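Local coordinates for protein MIP07328p (Drosophila melanogaster, PDB 6FKK) that probably acts as a membrane-bound axon guidance cue, a semaphorin that binds receptors through its extracellular sema domain and repels growing axons, at residues A[43-48]-A[59-64]; A[85-90]-A[144-149]; A[106-111]-A[136-141]. One frame throughout, in Å; residues are numbered along the deposited sequence.

Contact 1. Residues A[43-48]-A[59-64]; sequences KDVIYN and RLEWHS. With NAG (2-acetamido-2-deoxy-beta-D-glucopyranose), chain C.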
loop_
_atom_site.group_PDB
_atom_site.type_symbol
_atom_site.label_atom_id
_atom_site.label_comp_id
_atom_site.label_asym_id
_atom_site.label_seq_id
_atom_site.Cartn_x
_atom_site.Cartn_y
_atom_site.Cartn_z
ATOM N N LYS A 43 -18.801 5.662 7.533
ATOM C CA LYS A 43 -19.712 5.296 8.610
ATOM C C LYS A 43 -21.125 5.197 8.056
ATOM O O LYS A 43 -21.693 6.196 7.603
ATOM C CB LYS A 43 -19.638 6.318 9.740
ATOM C CG LYS A 43 -20.660 6.086 10.842
ATOM C CD LYS A 43 -20.486 7.066 11.990
ATOM C CE LYS A 43 -20.617 8.504 11.521
ATOM N NZ LYS A 43 -20.611 9.465 12.660
ATOM N N ASP A 44 -21.676 3.981 8.062
ATOM C CA ASP A 44 -23.063 3.711 7.693
ATOM C C ASP A 44 -23.352 3.958 6.215
ATOM O O ASP A 44 -24.458 3.668 5.747
ATOM C CB ASP A 44 -24.021 4.543 8.555
ATOM C CG ASP A 44 -23.988 4.145 10.020
ATOM O OD1 ASP A 44 -23.667 2.975 10.316
ATOM O OD2 ASP A 44 -24.289 5.005 10.876
ATOM N N VAL A 45 -22.384 4.490 5.468
ATOM C CA VAL A 45 -22.594 4.859 4.072
ATOM C C VAL A 45 -21.374 4.453 3.254
ATOM O O VAL A 45 -20.248 4.413 3.758
ATOM C CB VAL A 45 -22.868 6.377 3.907
ATOM C CG1 VAL A 45 -23.284 6.699 2.483
ATOM C CG2 VAL A 45 -23.931 6.862 4.885
ATOM N N ILE A 46 -21.613 4.134 1.983
ATOM C CA ILE A 46 -20.568 4.034 0.971
ATOM C C ILE A 46 -20.943 4.973 -0.169
ATOM O O ILE A 46 -22.104 5.009 -0.595
ATOM C CB ILE A 46 -20.377 2.589 0.475
ATOM C CG1 ILE A 46 -19.311 2.531 -0.620
ATOM C CG2 ILE A 46 -21.690 2.005 -0.017
ATOM C CD1 ILE A 46 -19.055 1.137 -1.150
ATOM N N TYR A 47 -19.970 5.748 -0.645
ATOM C CA TYR A 47 -20.211 6.825 -1.596
ATOM C C TYR A 47 -19.578 6.512 -2.946
ATOM O O TYR A 47 -18.440 6.037 -3.016
ATOM C CB TYR A 47 -19.651 8.155 -1.077
ATOM C CG TYR A 47 -20.182 8.586 0.273
ATOM C CD1 TYR A 47 -19.555 8.191 1.448
ATOM C CD2 TYR A 47 -21.302 9.403 0.373
ATOM C CE1 TYR A 47 -20.033 8.588 2.683
ATOM C CE2 TYR A 47 -21.786 9.806 1.605
ATOM C CZ TYR A 47 -21.146 9.395 2.756
ATOM O OH TYR A 47 -21.623 9.790 3.985
ATOM N N ASN A 48 -20.325 6.789 -4.016
ATOM C CA ASN A 48 -19.810 6.769 -5.383
ATOM C C ASN A 48 -19.556 8.222 -5.777
ATOM O O ASN A 48 -20.501 9.003 -5.935
ATOM C CB ASN A 48 -20.797 6.084 -6.333
ATOM C CG ASN A 48 -20.196 5.784 -7.707
ATOM O OD1 ASN A 48 -19.027 6.070 -7.958
ATOM N ND2 ASN A 48 -20.997 5.197 -8.600
ATOM N N ARG A 59 -25.202 6.960 -3.733
ATOM C CA ARG A 59 -25.048 6.741 -2.301
ATOM C C ARG A 59 -25.782 5.472 -1.899
ATOM O O ARG A 59 -26.925 5.256 -2.311
ATOM C CB ARG A 59 -25.587 7.928 -1.499
ATOM C CG ARG A 59 -25.624 7.691 -0.000
ATOM C CD ARG A 59 -26.086 8.925 0.754
ATOM N NE ARG A 59 -25.353 10.119 0.345
ATOM C CZ ARG A 59 -25.335 11.255 1.032
ATOM N NH1 ARG A 59 -24.644 12.295 0.585
ATOM N NH2 ARG A 59 -26.003 11.350 2.174
ATOM N N LEU A 60 -25.126 4.640 -1.094
ATOM C CA LEU A 60 -25.734 3.441 -0.533
ATOM C C LEU A 60 -25.560 3.491 0.978
ATOM O O LEU A 60 -24.427 3.505 1.474
ATOM C CB LEU A 60 -25.099 2.175 -1.120
ATOM C CG LEU A 60 -25.875 0.854 -1.086
ATOM C CD1 LEU A 60 -25.250 -0.129 -2.062
ATOM C CD2 LEU A 60 -25.912 0.253 0.310
ATOM N N GLU A 61 -26.674 3.526 1.705
ATOM C CA GLU A 61 -26.662 3.645 3.156
ATOM C C GLU A 61 -26.981 2.303 3.803
ATOM O O GLU A 61 -27.819 1.543 3.307
ATOM C CB GLU A 61 -27.657 4.711 3.628
ATOM C CG GLU A 61 -27.232 6.135 3.297
ATOM C CD GLU A 61 -28.196 7.179 3.829
ATOM O OE1 GLU A 61 -29.405 6.883 3.924
ATOM O OE2 GLU A 61 -27.742 8.296 4.158
ATOM N N TRP A 62 -26.309 2.026 4.919
ATOM C CA TRP A 62 -26.427 0.740 5.600
ATOM C C TRP A 62 -26.149 0.982 7.077
ATOM O O TRP A 62 -25.013 1.285 7.451
ATOM C CB TRP A 62 -25.454 -0.276 5.005
ATOM C CG TRP A 62 -25.581 -1.669 5.538
ATOM C CD1 TRP A 62 -26.425 -2.104 6.517
ATOM C CD2 TRP A 62 -24.831 -2.814 5.118
ATOM N NE1 TRP A 62 -26.247 -3.450 6.732
ATOM C CE2 TRP A 62 -25.274 -3.909 5.885
ATOM C CE3 TRP A 62 -23.827 -3.020 4.166
ATOM C CZ2 TRP A 62 -24.747 -5.189 5.731
ATOM C CZ3 TRP A 62 -23.308 -4.292 4.014
ATOM C CH2 TRP A 62 -23.768 -5.360 4.792
ATOM N N HIS A 63 -27.176 0.846 7.910
ATOM C CA HIS A 63 -27.088 1.186 9.321
ATOM C C HIS A 63 -27.219 -0.057 10.188
ATOM O O HIS A 63 -27.832 -1.052 9.792
ATOM C CB HIS A 63 -28.167 2.200 9.711
ATOM C CG HIS A 63 -27.986 3.542 9.076
ATOM N ND1 HIS A 63 -27.340 4.582 9.709
ATOM C CD2 HIS A 63 -28.359 4.012 7.862
ATOM C CE1 HIS A 63 -27.327 5.637 8.914
ATOM N NE2 HIS A 63 -27.937 5.317 7.787
ATOM N N SER A 64 -26.636 0.017 11.381
ATOM C CA SER A 64 -26.746 -1.062 12.352
ATOM C C SER A 64 -28.093 -0.985 13.055
ATOM O O SER A 64 -28.531 0.096 13.460
ATOM C CB SER A 64 -25.615 -0.982 13.377
ATOM O OG SER A 64 -24.353 -1.178 12.767
HETATM C C1 NAG C . -20.521 4.861 -9.921
HETATM C C2 NAG C . -20.968 3.486 -10.396
HETATM C C3 NAG C . -20.383 3.195 -11.773
HETATM C C4 NAG C . -20.857 4.261 -12.755
HETATM C C5 NAG C . -20.629 5.691 -12.251
HETATM C C6 NAG C . -21.442 6.697 -13.038
HETATM C C7 NAG C . -19.709 1.724 -9.043
HETATM C C8 NAG C . -18.386 2.203 -9.578
HETATM N N2 NAG C . -20.823 2.368 -9.456
HETATM O O3 NAG C . -20.841 1.910 -12.192
HETATM O O4 NAG C . -20.166 4.105 -13.988
HETATM O O5 NAG C . -21.000 5.870 -10.865
HETATM O O6 NAG C . -22.696 6.156 -13.438
HETATM O O7 NAG C . -19.776 0.766 -8.265
#
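Val45, Ile46 and Tyr47 pair antiparallel with Glu61, Leu60 and Arg59, the strand axes 4.8 Å apart, and Ile46 and Leu60 form the hydrogen-bonded pair, exchanging two backbone bonds. A further bond, from Trp62 N to Asp44 O, carries the pairing one step past the strands. On the face that carries Ile46 and Leu60, CG2 of Ile46 lies 3.6 Å from CB of Leu60, and the branched chains of both pack against Leu99 of the next sheet. The two strands form the outer hairpin of a four-stranded antiparallel blade of the sema beta-propeller, with 56-61 at the blade's edge. Val45, Tyr47, Arg59 and Glu61 share the other face. CG1 of Val45, anti to the backbone N (chi1 -172°), reaches to 3.6 Å from CG of Arg59 and also lies over one face of the Tyr47 ring, toward its rim. Arg59 runs alongside Tyr47, its guanidinium steeply turned at 79° to the ring, which brings CE2 of Tyr47 over the guanidinium face, 3.8 Å from NE of Arg59; NH1 meanwhile makes a salt bridge with Glu56. At the loop end, CB of Asp44 sits over the His63 ring in a CH-pi contact, 3.8 Å from its centroid, while the Asp44 carboxylate is held by His83 and by the backbone N of Asn84. At the other end Asn48 ND2 is joined covalently to C1 of the N-linked sugar.

Contact 2. Residues A[85-90]-A[144-149]; sequences YLRVYA and LCPYSP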
loop_
_atom_site.group_PDB
_atom_site.type_symbol
_atom_site.label_atom_id
_atom_site.label_comp_id
_atom_site.label_asym_id
_atom_site.label_seq_id
_atom_site.Cartn_x
_atom_site.Cartn_y
_atom_site.Cartn_z
ATOM N N TYR A 85 -19.174 0.658 9.649
ATOM C CA TYR A 85 -18.157 1.179 8.744
ATOM C C TYR A 85 -17.935 0.163 7.632
ATOM O O TYR A 85 -17.446 -0.943 7.882
ATOM C CB TYR A 85 -16.859 1.466 9.496
ATOM C CG TYR A 85 -16.991 2.524 10.568
ATOM C CD1 TYR A 85 -17.380 2.189 11.860
ATOM C CD2 TYR A 85 -16.726 3.858 10.291
ATOM C CE1 TYR A 85 -17.505 3.153 12.841
ATOM C CE2 TYR A 85 -16.845 4.829 11.267
ATOM C CZ TYR A 85 -17.236 4.473 12.539
ATOM O OH TYR A 85 -17.356 5.441 13.511
ATOM N N LEU A 86 -18.297 0.531 6.406
ATOM C CA LEU A 86 -18.107 -0.365 5.274
ATOM C C LEU A 86 -16.633 -0.409 4.892
ATOM O O LEU A 86 -15.985 0.634 4.753
ATOM C CB LEU A 86 -18.958 0.083 4.084
ATOM C CG LEU A 86 -20.445 -0.279 4.147
ATOM C CD1 LEU A 86 -21.220 0.666 5.055
ATOM C CD2 LEU A 86 -21.050 -0.303 2.752
ATOM N N ARG A 87 -16.103 -1.621 4.727
ATOM C CA ARG A 87 -14.669 -1.799 4.544
ATOM C C ARG A 87 -14.285 -2.789 3.453
ATOM O O ARG A 87 -13.089 -2.932 3.182
ATOM C CB ARG A 87 -14.022 -2.247 5.867
ATOM C CG ARG A 87 -13.908 -1.151 6.912
ATOM C CD ARG A 87 -12.874 -0.118 6.500
ATOM N NE ARG A 87 -12.700 0.926 7.506
ATOM C CZ ARG A 87 -13.317 2.102 7.475
ATOM N NH1 ARG A 87 -14.153 2.390 6.487
ATOM N NH2 ARG A 87 -13.094 2.992 8.432
ATOM N N VAL A 88 -15.237 -3.481 2.829
ATOM C CA VAL A 88 -14.927 -4.503 1.832
ATOM C C VAL A 88 -15.876 -4.342 0.653
ATOM O O VAL A 88 -17.099 -4.386 0.826
ATOM C CB VAL A 88 -15.035 -5.930 2.403
ATOM C CG1 VAL A 88 -14.792 -6.956 1.309
ATOM C CG2 VAL A 88 -14.055 -6.129 3.548
ATOM N N TYR A 89 -15.318 -4.165 -0.545
ATOM C CA TYR A 89 -16.089 -4.123 -1.779
ATOM C C TYR A 89 -15.424 -5.005 -2.825
ATOM O O TYR A 89 -14.195 -5.040 -2.932
ATOM C CB TYR A 89 -16.227 -2.693 -2.324
ATOM C CG TYR A 89 -16.659 -2.645 -3.777
ATOM C CD1 TYR A 89 -17.977 -2.888 -4.139
ATOM C CD2 TYR A 89 -15.744 -2.367 -4.787
ATOM C CE1 TYR A 89 -18.373 -2.852 -5.466
ATOM C CE2 TYR A 89 -16.133 -2.329 -6.115
ATOM C CZ TYR A 89 -17.447 -2.572 -6.449
ATOM O OH TYR A 89 -17.835 -2.534 -7.768
ATOM N N ALA A 90 -16.245 -5.708 -3.602
ATOM C CA ALA A 90 -15.744 -6.554 -4.674
ATOM C C ALA A 90 -16.845 -6.746 -5.706
ATOM O O ALA A 90 -18.003 -6.977 -5.350
ATOM C CB ALA A 90 -15.268 -7.911 -4.144
ATOM N N LEU A 144 -13.690 -12.459 7.597
ATOM C CA LEU A 144 -13.692 -11.840 6.278
ATOM C C LEU A 144 -13.729 -10.320 6.328
ATOM O O LEU A 144 -13.384 -9.677 5.333
ATOM C CB LEU A 144 -14.886 -12.345 5.458
ATOM C CG LEU A 144 -14.845 -13.809 5.016
ATOM C CD1 LEU A 144 -16.158 -14.213 4.372
ATOM C CD2 LEU A 144 -13.696 -14.020 4.049
ATOM N N CYS A 145 -14.129 -9.738 7.457
ATOM C CA CYS A 145 -14.278 -8.304 7.611
ATOM C C CYS A 145 -13.853 -7.918 9.022
ATOM O O CYS A 145 -14.089 -8.683 9.968
ATOM C CB CYS A 145 -15.728 -7.868 7.361
ATOM S SG CYS A 145 -15.964 -6.092 7.153
ATOM N N PRO A 146 -13.220 -6.759 9.197
ATOM C CA PRO A 146 -12.799 -6.351 10.540
ATOM C C PRO A 146 -13.979 -5.902 11.390
ATOM O O PRO A 146 -15.077 -5.631 10.900
ATOM C CB PRO A 146 -11.832 -5.193 10.275
ATOM C CG PRO A 146 -12.263 -4.647 8.961
ATOM C CD PRO A 146 -12.717 -5.840 8.163
ATOM N N TYR A 147 -13.727 -5.827 12.695
ATOM C CA TYR A 147 -14.739 -5.397 13.651
ATOM C C TYR A 147 -14.718 -3.895 13.891
ATOM O O TYR A 147 -15.757 -3.312 14.226
ATOM C CB TYR A 147 -14.542 -6.113 14.990
ATOM C CG TYR A 147 -14.874 -7.588 14.983
ATOM C CD1 TYR A 147 -14.067 -8.502 14.320
ATOM C CD2 TYR A 147 -15.984 -8.070 15.665
ATOM C CE1 TYR A 147 -14.366 -9.849 14.321
ATOM C CE2 TYR A 147 -16.290 -9.416 15.674
ATOM C CZ TYR A 147 -15.478 -10.300 15.000
ATOM O OH TYR A 147 -15.777 -11.643 15.003
ATOM N N SER A 148 -13.561 -3.260 13.729
ATOM C CA SER A 148 -13.354 -1.860 14.049
ATOM C C SER A 148 -12.936 -1.083 12.806
ATOM O O SER A 148 -12.334 -1.650 11.890
ATOM C CB SER A 148 -12.276 -1.715 15.133
ATOM O OG SER A 148 -11.960 -0.357 15.380
ATOM N N PRO A 149 -13.246 0.217 12.740
ATOM C CA PRO A 149 -12.764 1.034 11.616
ATOM C C PRO A 149 -11.254 1.198 11.571
ATOM O O PRO A 149 -10.752 1.828 10.633
ATOM C CB PRO A 149 -13.452 2.389 11.849
ATOM C CG PRO A 149 -13.796 2.400 13.303
ATOM C CD PRO A 149 -14.138 0.979 13.630
#
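Tyr85 and Arg87 both turn CG away from their own carbonyl carbon (chi1 -62° and -74°), and a second bend in Arg87 (chi2 -70°) swings its guanidinium round to Pro149, which also meets the tyrosine. The pyrrolidine lies over one face of the Tyr85 ring, CB of Pro149 standing 3.8 Å from the centroid of the Tyr85 ring in a CH-pi contact while CG comes close to CE1 near the rim. A proline suits this place because its compact, rigid, puckered ring offers several C-H groups to the aromatic face. Arg87 NH2 approaches Pro149 O with the oxygen at the edge of the guanidinium, near its plane, but at 3.4 Å the bond is weak. The same nitrogen has a firmer partner in Tyr27 O, and Arg87 NH1 turns back to Leu86 O at 3.1 Å in a bent bond; these backbone carbonyls probably limit how far the buried guanidinium can turn. Farther along, CG2 of Val88 packs 4.1 Å from SG of Cys145. Arg87 and Val88 both face Cys100 in a classic beta bulge, which helps explain why successive residues can both be directed at 144-149. Strand 86-91 is an end strand of its blade, paired with 97-101; the loop 144-149 follows the opposite end strand, 135-140, and passes beside strand 86-91 before strand 154-158, whose Tyr155 touches Val88.

Contact 3. Residues A[106-111]-A[136-141]; sequences KPRCRH and SRDVEA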
loop_
_atom_site.group_PDB
_atom_site.type_symbol
_atom_site.label_atom_id
_atom_site.label_comp_id
_atom_site.label_asym_id
_atom_site.label_seq_id
_atom_site.Cartn_x
_atom_site.Cartn_y
_atom_site.Cartn_z
ATOM N N LYS A 106 -20.135 -6.468 14.762
ATOM C CA LYS A 106 -20.878 -7.664 14.360
ATOM C C LYS A 106 -20.796 -7.760 12.843
ATOM O O LYS A 106 -21.792 -7.576 12.135
ATOM C CB LYS A 106 -22.326 -7.598 14.847
ATOM C CG LYS A 106 -23.125 -8.883 14.671
ATOM C CD LYS A 106 -24.568 -8.691 15.116
ATOM C CE LYS A 106 -25.364 -9.985 15.021
ATOM N NZ LYS A 106 -25.471 -10.486 13.623
ATOM N N PRO A 107 -19.606 -8.043 12.307
ATOM C CA PRO A 107 -19.388 -7.882 10.863
ATOM C C PRO A 107 -20.251 -8.823 10.035
ATOM O O PRO A 107 -20.425 -9.997 10.366
ATOM C CB PRO A 107 -17.896 -8.190 10.695
ATOM C CG PRO A 107 -17.542 -9.027 11.874
ATOM C CD PRO A 107 -18.400 -8.530 12.998
ATOM N N ARG A 108 -20.799 -8.283 8.947
ATOM C CA ARG A 108 -21.651 -9.025 8.029
ATOM C C ARG A 108 -21.238 -8.698 6.601
ATOM O O ARG A 108 -20.597 -7.678 6.337
ATOM C CB ARG A 108 -23.136 -8.690 8.237
ATOM C CG ARG A 108 -23.609 -8.763 9.682
ATOM C CD ARG A 108 -23.876 -10.193 10.117
ATOM N NE ARG A 108 -25.044 -10.753 9.443
ATOM C CZ ARG A 108 -25.592 -11.923 9.752
ATOM N NH1 ARG A 108 -25.079 -12.660 10.729
ATOM N NH2 ARG A 108 -26.654 -12.357 9.087
ATOM N N CYS A 109 -21.613 -9.579 5.674
ATOM C CA CYS A 109 -21.411 -9.358 4.249
ATOM C C CYS A 109 -22.739 -9.480 3.515
ATOM O O CYS A 109 -23.643 -10.204 3.946
ATOM C CB CYS A 109 -20.404 -10.350 3.652
ATOM S SG CYS A 109 -18.674 -10.076 4.110
ATOM N N ARG A 110 -22.849 -8.769 2.395
ATOM C CA ARG A 110 -24.063 -8.774 1.594
ATOM C C ARG A 110 -23.710 -8.823 0.116
ATOM O O ARG A 110 -22.639 -8.376 -0.302
ATOM C CB ARG A 110 -24.935 -7.539 1.855
ATOM C CG ARG A 110 -25.827 -7.622 3.081
ATOM C CD ARG A 110 -26.755 -6.417 3.131
ATOM N NE ARG A 110 -27.472 -6.308 4.398
ATOM C CZ ARG A 110 -28.200 -5.254 4.750
ATOM N NH1 ARG A 110 -28.302 -4.216 3.930
ATOM N NH2 ARG A 110 -28.821 -5.232 5.921
ATOM N N HIS A 111 -24.631 -9.369 -0.671
ATOM C CA HIS A 111 -24.549 -9.354 -2.124
ATOM C C HIS A 111 -25.686 -8.508 -2.678
ATOM O O HIS A 111 -26.823 -8.592 -2.200
ATOM C CB HIS A 111 -24.613 -10.772 -2.697
ATOM C CG HIS A 111 -23.469 -11.644 -2.279
ATOM N ND1 HIS A 111 -23.355 -12.165 -1.008
ATOM C CD2 HIS A 111 -22.387 -12.084 -2.964
ATOM C CE1 HIS A 111 -22.254 -12.890 -0.928
ATOM N NE2 HIS A 111 -21.648 -12.856 -2.102
ATOM N N SER A 136 -29.181 -9.537 -2.145
ATOM C CA SER A 136 -29.239 -10.926 -2.583
ATOM C C SER A 136 -28.880 -11.895 -1.463
ATOM O O SER A 136 -29.429 -13.000 -1.406
ATOM C CB SER A 136 -28.307 -11.144 -3.778
ATOM O OG SER A 136 -28.673 -10.330 -4.879
ATOM N N ARG A 137 -27.979 -11.500 -0.567
ATOM C CA ARG A 137 -27.503 -12.391 0.480
ATOM C C ARG A 137 -27.088 -11.562 1.689
ATOM O O ARG A 137 -26.789 -10.372 1.579
ATOM C CB ARG A 137 -26.339 -13.258 -0.025
ATOM C CG ARG A 137 -25.907 -14.367 0.918
ATOM C CD ARG A 137 -24.818 -15.231 0.300
ATOM N NE ARG A 137 -24.310 -16.221 1.245
ATOM C CZ ARG A 137 -24.892 -17.390 1.489
ATOM N NH1 ARG A 137 -26.013 -17.721 0.861
ATOM N NH2 ARG A 137 -24.359 -18.229 2.366
ATOM N N ASP A 138 -27.096 -12.209 2.853
ATOM C CA ASP A 138 -26.652 -11.599 4.102
ATOM C C ASP A 138 -26.193 -12.722 5.017
ATOM O O ASP A 138 -26.988 -13.606 5.356
ATOM C CB ASP A 138 -27.774 -10.784 4.753
ATOM C CG ASP A 138 -27.274 -9.873 5.864
ATOM O OD1 ASP A 138 -26.284 -10.224 6.539
ATOM O OD2 ASP A 138 -27.882 -8.799 6.063
ATOM N N VAL A 139 -24.921 -12.692 5.415
ATOM C CA VAL A 139 -24.302 -13.780 6.163
ATOM C C VAL A 139 -23.197 -13.206 7.043
ATOM O O VAL A 139 -22.766 -12.064 6.872
ATOM C CB VAL A 139 -23.750 -14.875 5.219
ATOM C CG1 VAL A 139 -22.418 -14.442 4.607
ATOM C CG2 VAL A 139 -23.630 -16.218 5.933
ATOM N N GLU A 140 -22.737 -14.015 7.999
ATOM C CA GLU A 140 -21.639 -13.637 8.880
ATOM C C GLU A 140 -20.399 -13.254 8.080
ATOM O O GLU A 140 -20.174 -13.735 6.965
ATOM C CB GLU A 140 -21.299 -14.791 9.822
ATOM C CG GLU A 140 -21.043 -16.109 9.098
ATOM C CD GLU A 140 -20.071 -17.010 9.833
ATOM O OE1 GLU A 140 -19.218 -16.481 10.577
ATOM O OE2 GLU A 140 -20.157 -18.247 9.666
ATOM N N ALA A 141 -19.576 -12.381 8.671
ATOM C CA ALA A 141 -18.312 -11.966 8.069
ATOM C C ALA A 141 -17.137 -12.175 9.017
ATOM O O ALA A 141 -16.106 -11.508 8.874
ATOM C CB ALA A 141 -18.373 -10.505 7.625
#
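Asp138 shares its carboxylate between two arginines, its two oxygens letting one acid bind both and offset part of their positive charge. Arg108 NE meets OD1 of Asp138 on its syn side at 3.2 Å, with a weaker bond from NH2 to the same oxygen. Arg110 NE comes to OD2 of Asp138 from above the carboxylate plane, at 3.0 Å. Bends at chi2 and chi3 curl Arg108 back across the neighbouring strand, laying its guanidinium over the peptide between Val139 and Glu140. With an alanine at Arg108, OD1 of Asp138 would probably lose its salt-bridge mate and the Val139-Glu140 peptide the guanidinium lying over it. Strands 108-112 and 135-140 are the outer antiparallel pair of a propeller blade. Cys109 and Val139 exchange backbone bonds, the straighter running from Cys109 N to Val139 O at 3.0 Å, and Cys109 is tied by a disulfide to Cys100 on the next strand inward. Ser136 and Arg137 face His111 together in a classic beta bulge, and the extended Arg137 chain runs alongside the imidazole. Near Pro107 the small CB of Ala141 fits 3.6 Å from SG of Cys109 and 3.9 Å from CB of Pro107.

How the contacts relate
All three contacts lie within the sema domain, on the same side of the chain's centre, with centres about 11 to 14 Å apart. Contact 1 closes within one blade before the others begin; contact 3 is nested inside the long loop closed by contact 2, and both reach the next sheet, of strands 86-91, 97-101, 108-112 and 135-140, where contact 2 sets the first strand against the loop that follows the last. Contact 1 meets contact 2 where Lys43 packs on Tyr85 and Ile46 on Leu86, and meets contact 3 where Trp62 packs against Arg110 in a cation-pi interaction. Tyr147 and Pro107 join contacts 2 and 3. Together they link two successive propeller blades into one packed region.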